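Local coordinates for protein uncharacterized N-acetyltransferase SSO0209 (Sulfolobus solfataricus P2, PDB 4R3L) that transfers an acetyl group from acetyl-CoA to the free alpha-amino group of protein N-termini, with a preference for those that begin with serine, at residues I25-R30 / A93-Y98; G102-L107 / I136-K141; A110-M115 / E122-E127. All blocks are in the same frame, centred on the assembly; numbering follows the deposited sequence.

In the fold
One GNAT fold holds all three; contacts 1 and 2 bind coenzyme A directly, contact 3 reaches it with Glu127 alone. Contact 1 is partly buried: helix 22-32 packs with isoleucine, alanine and leucine against the end of strand 83-94, whose backbone holds the pantetheine. Contacts 2 and 3 are buried and both draw on helix 103-119. At its start, in contact 2, backbone N-H groups face the pyrophosphate and the apolar packing is slight; further along, in contact 3, two methionines meet an isoleucine with no polar pairing. Val94 of contact 1 touches Ile103 and Ala104 of contact 2, and Tyr139 of contact 2 packs on Leu126 of contact 3, while contacts 1 and 3 do not touch.

Contact 1: I25-R30 / A93-Y98; sequences IIKINR and AVLEEY. With COA (coenzyme A), chain C.
Ile28 and Leu95 meet because each sends its chain off beside its own backbone N: CG1 of Ile28 lies anti to the carbonyl carbon (chi1 -66°), and CG of Leu95 is placed in the same way (chi1 -74°). The two side chains cross at about a right angle, with CG1 of Ile28 3.9 Å from CD2 of Leu95. The second branch of the isoleucine, CG2, takes the place anti to the backbone N and comes to rest 4.0 Å from CB of Ala93, so one residue of helix 22-32 spans both partners. Lys27 adds a looser approach at the exposed margin, its NZ 4.3 Å from CD1 of Leu95.

Ala93 and Val94 end the strand that, in the GNAT fold, splays from its parallel neighbour to receive the pantetheine of the cofactor. Strand alternation sends Ala93 to the helix and Val94 away from it, and the N-H of Val94 gives a fairly straight hydrogen bond (155°) to O9P of coenzyme A, 2.8 Å from N to O9P. Ile92 O grips the cofactor as well.

On the far side of the helix, Asn29 OD1 accepts NH1 of Arg30 at 3.0 Å, in the plane of the guanidinium, while CG2 of Ile26 sits 3.6 Å above the centre of that group. Asn29 ND2 bonds the carbonyl of Glu35, a residue important for substrate specificity, and Arg30 NH1 bonds that of Tyr37, which binds the substrate.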
loop_
_atom_site.group_PDB
_atom_site.type_symbol
_atom_site.label_atom_id
_atom_site.label_comp_id
_atom_site.label_asym_id
_atom_site.label_seq_id
_atom_site.Cartn_x
_atom_site.Cartn_y
_atom_site.Cartn_z
ATOM N N ILE A 25 6.819 -1.175 12.573
ATOM C CA ILE A 25 6.198 -1.531 11.297
ATOM C C ILE A 25 6.220 -3.032 11.058
ATOM O O ILE A 25 5.218 -3.622 10.652
ATOM C CB ILE A 25 6.901 -0.790 10.131
ATOM C CG1 ILE A 25 6.529 0.708 10.168
ATOM C CG2 ILE A 25 6.542 -1.424 8.788
ATOM C CD1 ILE A 25 7.323 1.579 9.175
ATOM N N ILE A 26 7.366 -3.656 11.323
ATOM C CA ILE A 26 7.493 -5.094 11.169
ATOM C C ILE A 26 6.547 -5.812 12.120
ATOM O O ILE A 26 5.878 -6.759 11.727
ATOM C CB ILE A 26 8.962 -5.567 11.411
ATOM C CG1 ILE A 26 9.874 -5.024 10.308
ATOM C CG2 ILE A 26 9.039 -7.088 11.472
ATOM C CD1 ILE A 26 11.342 -5.456 10.458
ATOM N N LYS A 27 6.484 -5.344 13.362
ATOM C CA LYS A 27 5.569 -5.906 14.343
ATOM C C LYS A 27 4.133 -5.896 13.844
ATOM O O LYS A 27 3.427 -6.900 13.927
ATOM C CB LYS A 27 5.652 -5.135 15.661
ATOM C CG LYS A 27 4.521 -5.464 16.636
ATOM C CD LYS A 27 4.312 -4.352 17.663
ATOM C CE LYS A 27 2.849 -3.912 17.705
ATOM N NZ LYS A 27 2.572 -2.990 18.847
ATOM N N ILE A 28 3.703 -4.748 13.329
ATOM C CA ILE A 28 2.361 -4.607 12.768
ATOM C C ILE A 28 2.146 -5.581 11.613
ATOM O O ILE A 28 1.124 -6.261 11.514
ATOM C CB ILE A 28 2.125 -3.164 12.277
ATOM C CG1 ILE A 28 2.136 -2.201 13.468
ATOM C CG2 ILE A 28 0.804 -3.066 11.521
ATOM C CD1 ILE A 28 2.161 -0.732 13.075
ATOM N N ASN A 29 3.136 -5.648 10.736
ATOM C CA ASN A 29 3.070 -6.524 9.586
ATOM C C ASN A 29 2.934 -7.987 10.029
ATOM O O ASN A 29 2.097 -8.731 9.511
ATOM C CB ASN A 29 4.317 -6.309 8.725
ATOM C CG ASN A 29 4.435 -7.300 7.597
ATOM O OD1 ASN A 29 5.230 -8.234 7.666
ATOM N ND2 ASN A 29 3.674 -7.086 6.530
ATOM N N ARG A 30 3.744 -8.377 11.013
ATOM C CA ARG A 30 3.719 -9.744 11.526
ATOM C C ARG A 30 2.356 -10.092 12.116
ATOM O O ARG A 30 1.873 -11.210 11.955
ATOM C CB ARG A 30 4.815 -9.950 12.576
ATOM C CG ARG A 30 6.242 -9.769 12.056
ATOM C CD ARG A 30 6.545 -10.621 10.826
ATOM N NE ARG A 30 7.981 -10.652 10.520
ATOM C CZ ARG A 30 8.553 -10.036 9.486
ATOM N NH1 ARG A 30 7.821 -9.325 8.626
ATOM N NH2 ARG A 30 9.868 -10.131 9.311
ATOM N N ALA A 93 -1.276 -1.700 6.400
ATOM C CA ALA A 93 -1.893 -2.365 7.532
ATOM C C ALA A 93 -2.148 -1.377 8.661
ATOM O O ALA A 93 -1.440 -0.383 8.799
ATOM C CB ALA A 93 -1.012 -3.508 8.015
ATOM N N VAL A 94 -3.171 -1.662 9.463
ATOM C CA VAL A 94 -3.520 -0.846 10.616
ATOM C C VAL A 94 -3.818 -1.778 11.788
ATOM O O VAL A 94 -4.530 -2.765 11.607
ATOM C CB VAL A 94 -4.753 0.047 10.319
ATOM C CG1 VAL A 94 -5.168 0.846 11.549
ATOM C CG2 VAL A 94 -4.487 0.972 9.126
ATOM N N LEU A 95 -3.263 -1.492 12.965
ATOM C CA LEU A 95 -3.534 -2.317 14.152
ATOM C C LEU A 95 -5.049 -2.398 14.390
ATOM O O LEU A 95 -5.754 -1.397 14.247
ATOM C CB LEU A 95 -2.826 -1.757 15.393
ATOM C CG LEU A 95 -1.307 -1.946 15.488
ATOM C CD1 LEU A 95 -0.729 -1.273 16.715
ATOM C CD2 LEU A 95 -0.947 -3.427 15.474
ATOM N N GLU A 96 -5.535 -3.591 14.739
ATOM C CA GLU A 96 -6.971 -3.856 14.890
ATOM C C GLU A 96 -7.686 -2.845 15.780
ATOM O O GLU A 96 -8.792 -2.412 15.463
ATOM C CB GLU A 96 -7.200 -5.265 15.450
ATOM C CG GLU A 96 -8.676 -5.701 15.481
ATOM C CD GLU A 96 -9.422 -5.226 16.725
ATOM O OE1 GLU A 96 -8.780 -5.052 17.783
ATOM O OE2 GLU A 96 -10.653 -5.018 16.642
ATOM N N GLU A 97 -7.058 -2.479 16.891
ATOM C CA GLU A 97 -7.679 -1.587 17.866
ATOM C C GLU A 97 -7.969 -0.206 17.279
ATOM O O GLU A 97 -8.844 0.513 17.757
ATOM C CB GLU A 97 -6.789 -1.459 19.105
ATOM C CG GLU A 97 -6.632 -2.753 19.902
ATOM C CD GLU A 97 -5.539 -3.678 19.365
ATOM O OE1 GLU A 97 -4.900 -3.349 18.340
ATOM O OE2 GLU A 97 -5.321 -4.748 19.976
ATOM N N TYR A 98 -7.249 0.151 16.222
ATOM C CA TYR A 98 -7.357 1.486 15.656
ATOM C C TYR A 98 -8.036 1.524 14.291
ATOM O O TYR A 98 -7.942 2.522 13.576
ATOM C CB TYR A 98 -5.967 2.114 15.570
ATOM C CG TYR A 98 -5.371 2.373 16.936
ATOM C CD1 TYR A 98 -5.720 3.510 17.653
ATOM C CD2 TYR A 98 -4.485 1.471 17.521
ATOM C CE1 TYR A 98 -5.197 3.756 18.908
ATOM C CE2 TYR A 98 -3.953 1.712 18.786
ATOM C CZ TYR A 98 -4.314 2.862 19.468
ATOM O OH TYR A 98 -3.803 3.135 20.720
HETATM N N1A COA C . -15.997 -3.956 6.631
HETATM C C2A COA C . -16.604 -3.200 5.693
HETATM N N3A COA C . -16.031 -2.084 5.237
HETATM C C4A COA C . -14.813 -1.680 5.716
HETATM C C5A COA C . -14.164 -2.434 6.682
HETATM C C6A COA C . -14.791 -3.603 7.142
HETATM N N6A COA C . -14.144 -4.428 8.156
HETATM N N7A COA C . -12.966 -1.793 6.972
HETATM C C8A COA C . -12.896 -0.674 6.199
HETATM N N9A COA C . -13.999 -0.597 5.429
HETATM C C1B COA C . -14.335 0.465 4.467
HETATM C C2B COA C . -15.451 1.282 4.989
HETATM O O2B COA C . -16.191 1.817 3.950
HETATM C C3B COA C . -14.767 2.359 5.664
HETATM O O3B COA C . -15.636 3.407 5.835
HETATM P P3B COA C . -16.389 3.569 7.201
HETATM O O7A COA C . -16.956 4.983 7.323
HETATM O O8A COA C . -15.439 3.341 8.310
HETATM O O9A COA C . -17.501 2.568 7.284
HETATM C C4B COA C . -13.694 2.663 4.701
HETATM O O4B COA C . -13.257 1.398 4.269
HETATM C C5B COA C . -12.559 3.353 5.334
HETATM O O5B COA C . -11.821 2.523 6.186
HETATM P P1A COA C . -10.607 2.982 7.086
HETATM O O1A COA C . -11.057 3.310 8.484
HETATM O O2A COA C . -9.908 4.105 6.436
HETATM O O3A COA C . -9.719 1.655 7.133
HETATM P P2A COA C . -8.917 1.111 8.377
HETATM O O4A COA C . -9.825 0.433 9.390
HETATM O O5A COA C . -8.101 2.201 8.994
HETATM O O6A COA C . -7.901 -0.001 7.812
HETATM C CBP COA C . -7.406 -2.052 6.584
HETATM C CCP COA C . -8.316 -0.800 6.767
HETATM C CDP COA C . -7.969 -2.917 5.489
HETATM C CEP COA C . -6.014 -1.550 6.206
HETATM C CAP COA C . -7.403 -2.752 7.924
HETATM O OAP COA C . -8.614 -3.464 8.188
HETATM C C9P COA C . -6.282 -3.756 8.114
HETATM O O9P COA C . -5.145 -3.382 8.504
HETATM N N8P COA C . -6.479 -5.172 7.887
HETATM C C7P COA C . -5.427 -6.169 8.060
HETATM C C6P COA C . -4.224 -5.967 7.094
HETATM C C5P COA C . -4.657 -5.864 5.634
HETATM O O5P COA C . -5.466 -6.718 5.187
HETATM N N4P COA C . -4.157 -4.776 4.791
HETATM C C3P COA C . -4.579 -4.668 3.409
HETATM C C2P COA C . -4.109 -5.738 2.431
HETATM S S1P COA C . -4.246 -5.409 0.703
#

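Contact 2: G102-L107 / I136-K141; sequences GIATTL and IALYEK. With COA (coenzyme A), chain C.
Segments 102-107 and 136-141 come nearest, CA to CA, at Thr105 and Leu138, 7.2 Å apart, and Gly102 occupies the N-cap position of helix 103-119 with a positive phi (92°) that would jam a CB against the preceding carbonyl O. Leu138 does the bridging. With CG anti to its backbone N (chi1 164°), it reaches across and forks: CD2 lies 3.7 Å from CB of Ala104, and CD1 lies 3.4 Å from OG1 of Thr105.

The loop running into the start of helix 103-119 is the pyrophosphate loop of the GNAT fold, its R-x-x-G-x-A signature ending at Ala104. Three backbone N-H groups hydrogen-bond the phosphates of coenzyme A: Gly102 N is 2.8 Å from O1A, Ala104 N 3.0 Å from O5A, and Thr105 N 2.9 Å from O2A. The hydroxyl of Thr105, set beside its own backbone N (chi1 -66°), gives a second hydrogen bond to that same O2A, with OG1 2.8 Å from it. The positive end of the helix dipole would probably favour the negative charge held here, and Arg100 N bonds the cofactor too.

Helix 133-141 faces the nucleoside half and the thiol: CB of Ala137 packs by the adenine, CA of Leu138 by the ribose, and the CD and CE methylenes of Lys141 by the ribose oxygen O2B. Tyr139, whose side chain leaves the backbone away from the other helix, meets the cofactor sulfur at its ring edge, OH 3.0 Å from S1P. A phenylalanine in its place would leave S1P without this hydroxyl neighbour, and the thiol end would probably be freer to turn. The ring itself packs on Ile92, Leu126 and Met163.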
loop_
_atom_site.group_PDB
_atom_site.type_symbol
_atom_site.label_atom_id
_atom_site.label_comp_id
_atom_site.label_asym_id
_atom_site.label_seq_id
_atom_site.Cartn_x
_atom_site.Cartn_y
_atom_site.Cartn_z
ATOM N N GLY A 102 -10.533 5.782 9.754
ATOM C CA GLY A 102 -10.074 6.485 8.570
ATOM C C GLY A 102 -8.557 6.446 8.364
ATOM O O GLY A 102 -8.034 7.149 7.501
ATOM N N ILE A 103 -7.850 5.647 9.159
ATOM C CA ILE A 103 -6.394 5.625 9.066
ATOM C C ILE A 103 -5.941 5.127 7.694
ATOM O O ILE A 103 -5.092 5.756 7.049
ATOM C CB ILE A 103 -5.753 4.765 10.165
ATOM C CG1 ILE A 103 -5.888 5.478 11.520
ATOM C CG2 ILE A 103 -4.268 4.513 9.851
ATOM C CD1 ILE A 103 -5.447 4.665 12.712
ATOM N N ALA A 104 -6.497 4.009 7.236
ATOM C CA ALA A 104 -6.044 3.463 5.947
ATOM C C ALA A 104 -6.394 4.432 4.829
ATOM O O ALA A 104 -5.621 4.632 3.894
ATOM C CB ALA A 104 -6.654 2.098 5.681
ATOM N N THR A 105 -7.564 5.060 4.936
ATOM C CA THR A 105 -7.954 6.029 3.924
ATOM C C THR A 105 -6.968 7.172 3.854
ATOM O O THR A 105 -6.595 7.599 2.765
ATOM C CB THR A 105 -9.375 6.592 4.186
ATOM O OG1 THR A 105 -10.325 5.534 4.040
ATOM C CG2 THR A 105 -9.698 7.685 3.186
ATOM N N THR A 106 -6.526 7.674 5.005
ATOM C CA THR A 106 -5.632 8.813 4.967
ATOM C C THR A 106 -4.212 8.382 4.583
ATOM O O THR A 106 -3.504 9.137 3.927
ATOM C CB THR A 106 -5.608 9.567 6.311
ATOM O OG1 THR A 106 -5.148 8.692 7.355
ATOM C CG2 THR A 106 -7.015 10.083 6.641
ATOM N N LEU A 107 -3.806 7.179 4.980
ATOM C CA LEU A 107 -2.498 6.666 4.527
ATOM C C LEU A 107 -2.455 6.600 2.993
ATOM O O LEU A 107 -1.479 7.017 2.357
ATOM C CB LEU A 107 -2.200 5.277 5.125
ATOM C CG LEU A 107 -1.801 5.248 6.607
ATOM C CD1 LEU A 107 -1.814 3.824 7.159
ATOM C CD2 LEU A 107 -0.428 5.889 6.814
ATOM N N ILE A 136 -11.021 -4.576 0.332
ATOM C CA ILE A 136 -11.657 -4.343 -0.964
ATOM C C ILE A 136 -12.668 -3.199 -0.898
ATOM O O ILE A 136 -12.790 -2.378 -1.834
ATOM C CB ILE A 136 -12.357 -5.615 -1.467
ATOM C CG1 ILE A 136 -11.330 -6.725 -1.727
ATOM C CG2 ILE A 136 -13.147 -5.336 -2.730
ATOM C CD1 ILE A 136 -11.962 -8.025 -2.184
ATOM N N ALA A 137 -13.404 -3.155 0.207
ATOM C CA ALA A 137 -14.378 -2.091 0.430
ATOM C C ALA A 137 -13.680 -0.738 0.473
ATOM O O ALA A 137 -14.154 0.227 -0.130
ATOM C CB ALA A 137 -15.150 -2.334 1.723
ATOM N N LEU A 138 -12.564 -0.690 1.195
ATOM C CA LEU A 138 -11.742 0.509 1.321
ATOM C C LEU A 138 -11.378 1.026 -0.072
ATOM O O LEU A 138 -11.710 2.156 -0.440
ATOM C CB LEU A 138 -10.488 0.192 2.148
ATOM C CG LEU A 138 -9.269 1.116 2.165
ATOM C CD1 LEU A 138 -9.555 2.352 2.973
ATOM C CD2 LEU A 138 -8.030 0.382 2.702
ATOM N N TYR A 139 -10.729 0.171 -0.857
ATOM C CA TYR A 139 -10.267 0.552 -2.188
ATOM C C TYR A 139 -11.402 0.953 -3.140
ATOM O O TYR A 139 -11.261 1.892 -3.929
ATOM C CB TYR A 139 -9.452 -0.595 -2.794
ATOM C CG TYR A 139 -8.341 -1.107 -1.893
ATOM C CD1 TYR A 139 -7.583 -0.242 -1.111
ATOM C CD2 TYR A 139 -8.056 -2.459 -1.823
ATOM C CE1 TYR A 139 -6.562 -0.725 -0.294
ATOM C CE2 TYR A 139 -7.059 -2.941 -1.011
ATOM C CZ TYR A 139 -6.315 -2.077 -0.244
ATOM O OH TYR A 139 -5.307 -2.587 0.554
ATOM N N GLU A 140 -12.521 0.245 -3.101
ATOM C CA GLU A 140 -13.634 0.632 -3.974
ATOM C C GLU A 140 -14.202 2.003 -3.563
ATOM O O GLU A 140 -14.600 2.799 -4.412
ATOM C CB GLU A 140 -14.728 -0.442 -3.973
ATOM C CG GLU A 140 -14.348 -1.693 -4.770
ATOM C CD GLU A 140 -15.374 -2.807 -4.650
ATOM O OE1 GLU A 140 -16.205 -2.752 -3.717
ATOM O OE2 GLU A 140 -15.346 -3.737 -5.488
ATOM N N LYS A 141 -14.197 2.290 -2.266
ATOM C CA LYS A 141 -14.615 3.611 -1.791
ATOM C C LYS A 141 -13.706 4.718 -2.319
ATOM O O LYS A 141 -14.157 5.837 -2.544
ATOM C CB LYS A 141 -14.649 3.659 -0.261
ATOM C CG LYS A 141 -16.020 3.381 0.346
ATOM C CD LYS A 141 -16.264 4.248 1.578
ATOM C CE LYS A 141 -17.642 3.991 2.188
ATOM N NZ LYS A 141 -18.775 4.307 1.266
HETATM N N1A COA C . -15.997 -3.956 6.631
HETATM C C2A COA C . -16.604 -3.200 5.693
HETATM N N3A COA C . -16.031 -2.084 5.237
HETATM C C4A COA C . -14.813 -1.680 5.716
HETATM C C5A COA C . -14.164 -2.434 6.682
HETATM C C6A COA C . -14.791 -3.603 7.142
HETATM N N6A COA C . -14.144 -4.428 8.156
HETATM N N7A COA C . -12.966 -1.793 6.972
HETATM C C8A COA C . -12.896 -0.674 6.199
HETATM N N9A COA C . -13.999 -0.597 5.429
HETATM C C1B COA C . -14.335 0.465 4.467
HETATM C C2B COA C . -15.451 1.282 4.989
HETATM O O2B COA C . -16.191 1.817 3.950
HETATM C C3B COA C . -14.767 2.359 5.664
HETATM O O3B COA C . -15.636 3.407 5.835
HETATM P P3B COA C . -16.389 3.569 7.201
HETATM O O7A COA C . -16.956 4.983 7.323
HETATM O O8A COA C . -15.439 3.341 8.310
HETATM O O9A COA C . -17.501 2.568 7.284
HETATM C C4B COA C . -13.694 2.663 4.701
HETATM O O4B COA C . -13.257 1.398 4.269
HETATM C C5B COA C . -12.559 3.353 5.334
HETATM O O5B COA C . -11.821 2.523 6.186
HETATM P P1A COA C . -10.607 2.982 7.086
HETATM O O1A COA C . -11.057 3.310 8.484
HETATM O O2A COA C . -9.908 4.105 6.436
HETATM O O3A COA C . -9.719 1.655 7.133
HETATM P P2A COA C . -8.917 1.111 8.377
HETATM O O4A COA C . -9.825 0.433 9.390
HETATM O O5A COA C . -8.101 2.201 8.994
HETATM O O6A COA C . -7.901 -0.001 7.812
HETATM C CBP COA C . -7.406 -2.052 6.584
HETATM C CCP COA C . -8.316 -0.800 6.767
HETATM C CDP COA C . -7.969 -2.917 5.489
HETATM C CEP COA C . -6.014 -1.550 6.206
HETATM C CAP COA C . -7.403 -2.752 7.924
HETATM O OAP COA C . -8.614 -3.464 8.188
HETATM C C9P COA C . -6.282 -3.756 8.114
HETATM O O9P COA C . -5.145 -3.382 8.504
HETATM N N8P COA C . -6.479 -5.172 7.887
HETATM C C7P COA C . -5.427 -6.169 8.060
HETATM C C6P COA C . -4.224 -5.967 7.094
HETATM C C5P COA C . -4.657 -5.864 5.634
HETATM O O5P COA C . -5.466 -6.718 5.187
HETATM N N4P COA C . -4.157 -4.776 4.791
HETATM C C3P COA C . -4.579 -4.668 3.409
HETATM C C2P COA C . -4.109 -5.738 2.431
HETATM S S1P COA C . -4.246 -5.409 0.703
#

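Contact 3: A110-M115 / E122-E127; sequences ASMKSM and EEIYLE
Ile124 pushes its CD1 methyl between Met112 and Met115, crossing each methionine chain at about a right angle. The tight spot is at Met112, where CG is only 3.4 Å from CD1 of Ile124, closer than carbons usually sit. The Ile124 chain projects this far because CG1 is anti to the backbone N (chi1 174°) and CD1 extends straight on. At Met115, extended beyond CG, the sulfur makes the approach: SD is 3.6 Å from CD1 and 3.9 Å from CG1 of Ile124, while the CE methyl lies slacker, 4.0 Å from CD1. Pro68 and Ile70 pack on Met115 and continue the core.

Beyond CG the packing eases: the Met112 chain bends at chi3, touches Arg165 and lies on the partly exposed side.

This is the helix-to-strand packing of a beta-alpha-beta unit, strand 83-94, helix 103-119 and strand 123-129. Tyr125 turns from the helix to stack on His88; Glu127, hydrogen-bonded to His88, the two being zinc-binding residues, touches coenzyme A and hydrogen-bonds the bound peptide through its backbone. With only apolar groups meeting across these segments, helix and strand probably rely on shape and exclusion of water, and the strand's polar side chains remain for its opposite face.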
loop_
_atom_site.group_PDB
_atom_site.type_symbol
_atom_site.label_atom_id
_atom_site.label_comp_id
_atom_site.label_asym_id
_atom_site.label_seq_id
_atom_site.Cartn_x
_atom_site.Cartn_y
_atom_site.Cartn_z
ATOM N N ALA A 110 -2.286 10.087 1.351
ATOM C CA ALA A 110 -0.980 10.709 1.492
ATOM C C ALA A 110 0.011 10.083 0.519
ATOM O O ALA A 110 0.785 10.789 -0.146
ATOM C CB ALA A 110 -0.470 10.573 2.932
ATOM N N SER A 111 -0.006 8.754 0.455
ATOM C CA SER A 111 0.889 8.043 -0.451
ATOM C C SER A 111 0.553 8.403 -1.892
ATOM O O SER A 111 1.443 8.673 -2.686
ATOM C CB SER A 111 0.811 6.523 -0.232
ATOM O OG SER A 111 1.909 5.868 -0.872
ATOM N N MET A 112 -0.737 8.425 -2.229
ATOM C CA MET A 112 -1.149 8.799 -3.583
ATOM C C MET A 112 -0.666 10.183 -4.001
ATOM O O MET A 112 -0.197 10.382 -5.120
ATOM C CB MET A 112 -2.671 8.754 -3.700
ATOM C CG MET A 112 -3.205 7.367 -3.825
ATOM S SD MET A 112 -4.999 7.324 -3.731
ATOM C CE MET A 112 -5.412 8.458 -5.039
ATOM N N LYS A 113 -0.809 11.143 -3.095
ATOM C CA LYS A 113 -0.409 12.518 -3.382
ATOM C C LYS A 113 1.088 12.584 -3.659
ATOM O O LYS A 113 1.518 13.287 -4.565
ATOM C CB LYS A 113 -0.783 13.444 -2.220
ATOM C CG LYS A 113 -0.506 14.927 -2.473
ATOM C CD LYS A 113 -1.079 15.791 -1.345
ATOM C CE LYS A 113 -0.876 17.280 -1.629
ATOM N NZ LYS A 113 -1.434 18.165 -0.563
ATOM N N SER A 114 1.882 11.838 -2.890
ATOM C CA SER A 114 3.311 11.796 -3.129
ATOM C C SER A 114 3.670 11.037 -4.417
ATOM O O SER A 114 4.554 11.450 -5.152
ATOM C CB SER A 114 4.042 11.164 -1.934
ATOM O OG SER A 114 5.396 10.894 -2.287
ATOM N N MET A 115 3.012 9.915 -4.674
ATOM C CA MET A 115 3.217 9.202 -5.933
ATOM C C MET A 115 2.981 10.135 -7.125
ATOM O O MET A 115 3.769 10.172 -8.074
ATOM C CB MET A 115 2.287 7.998 -6.026
ATOM C CG MET A 115 2.608 6.896 -5.046
ATOM S SD MET A 115 1.289 5.684 -5.111
ATOM C CE MET A 115 1.922 4.417 -4.016
ATOM N N GLU A 122 1.173 8.047 -12.815
ATOM C CA GLU A 122 -0.057 8.284 -13.567
ATOM C C GLU A 122 -1.165 7.342 -13.087
ATOM O O GLU A 122 -2.356 7.565 -13.333
ATOM C CB GLU A 122 0.223 8.122 -15.076
ATOM C CG GLU A 122 -0.992 8.030 -15.998
ATOM C CD GLU A 122 -1.528 6.608 -16.132
ATOM O OE1 GLU A 122 -0.805 5.657 -15.764
ATOM O OE2 GLU A 122 -2.679 6.446 -16.595
ATOM N N GLU A 123 -0.768 6.283 -12.379
ATOM C CA GLU A 123 -1.736 5.371 -11.791
ATOM C C GLU A 123 -1.211 4.810 -10.479
ATOM O O GLU A 123 -0.011 4.825 -10.231
ATOM C CB GLU A 123 -2.068 4.234 -12.752
ATOM C CG GLU A 123 -0.901 3.310 -13.094
ATOM C CD GLU A 123 -1.381 1.913 -13.452
ATOM O OE1 GLU A 123 -2.078 1.307 -12.612
ATOM O OE2 GLU A 123 -1.083 1.424 -14.564
ATOM N N ILE A 124 -2.121 4.347 -9.629
ATOM C CA ILE A 124 -1.733 3.652 -8.410
ATOM C C ILE A 124 -2.411 2.302 -8.478
ATOM O O ILE A 124 -3.546 2.206 -8.927
ATOM C CB ILE A 124 -2.135 4.418 -7.113
ATOM C CG1 ILE A 124 -1.843 3.573 -5.874
ATOM C CG2 ILE A 124 -3.626 4.774 -7.110
ATOM C CD1 ILE A 124 -2.003 4.304 -4.555
ATOM N N TYR A 125 -1.714 1.247 -8.080
ATOM C CA TYR A 125 -2.362 -0.047 -8.019
ATOM C C TYR A 125 -1.824 -0.905 -6.887
ATOM O O TYR A 125 -0.839 -0.557 -6.222
ATOM C CB TYR A 125 -2.206 -0.792 -9.349
ATOM C CG TYR A 125 -0.826 -1.370 -9.593
ATOM C CD1 TYR A 125 -0.583 -2.725 -9.425
ATOM C CD2 TYR A 125 0.226 -0.561 -9.994
ATOM C CE1 TYR A 125 0.654 -3.262 -9.659
ATOM C CE2 TYR A 125 1.485 -1.096 -10.233
ATOM C CZ TYR A 125 1.689 -2.444 -10.059
ATOM O OH TYR A 125 2.930 -2.982 -10.286
ATOM N N LEU A 126 -2.491 -2.030 -6.677
ATOM C CA LEU A 126 -2.164 -2.926 -5.586
ATOM C C LEU A 126 -2.779 -4.276 -5.862
ATOM O O LEU A 126 -3.609 -4.415 -6.763
ATOM C CB LEU A 126 -2.677 -2.366 -4.256
ATOM C CG LEU A 126 -4.180 -2.056 -4.234
ATOM C CD1 LEU A 126 -5.059 -3.273 -3.878
ATOM C CD2 LEU A 126 -4.481 -0.894 -3.301
ATOM N N GLU A 127 -2.385 -5.258 -5.066
ATOM C CA GLU A 127 -3.003 -6.576 -5.101
ATOM C C GLU A 127 -3.753 -6.818 -3.789
ATOM O O GLU A 127 -3.282 -6.414 -2.728
ATOM C CB GLU A 127 -1.944 -7.656 -5.325
ATOM C CG GLU A 127 -1.391 -7.734 -6.745
ATOM C CD GLU A 127 -0.279 -6.745 -7.022
ATOM O OE1 GLU A 127 0.410 -6.321 -6.070
ATOM O OE2 GLU A 127 -0.081 -6.398 -8.209
#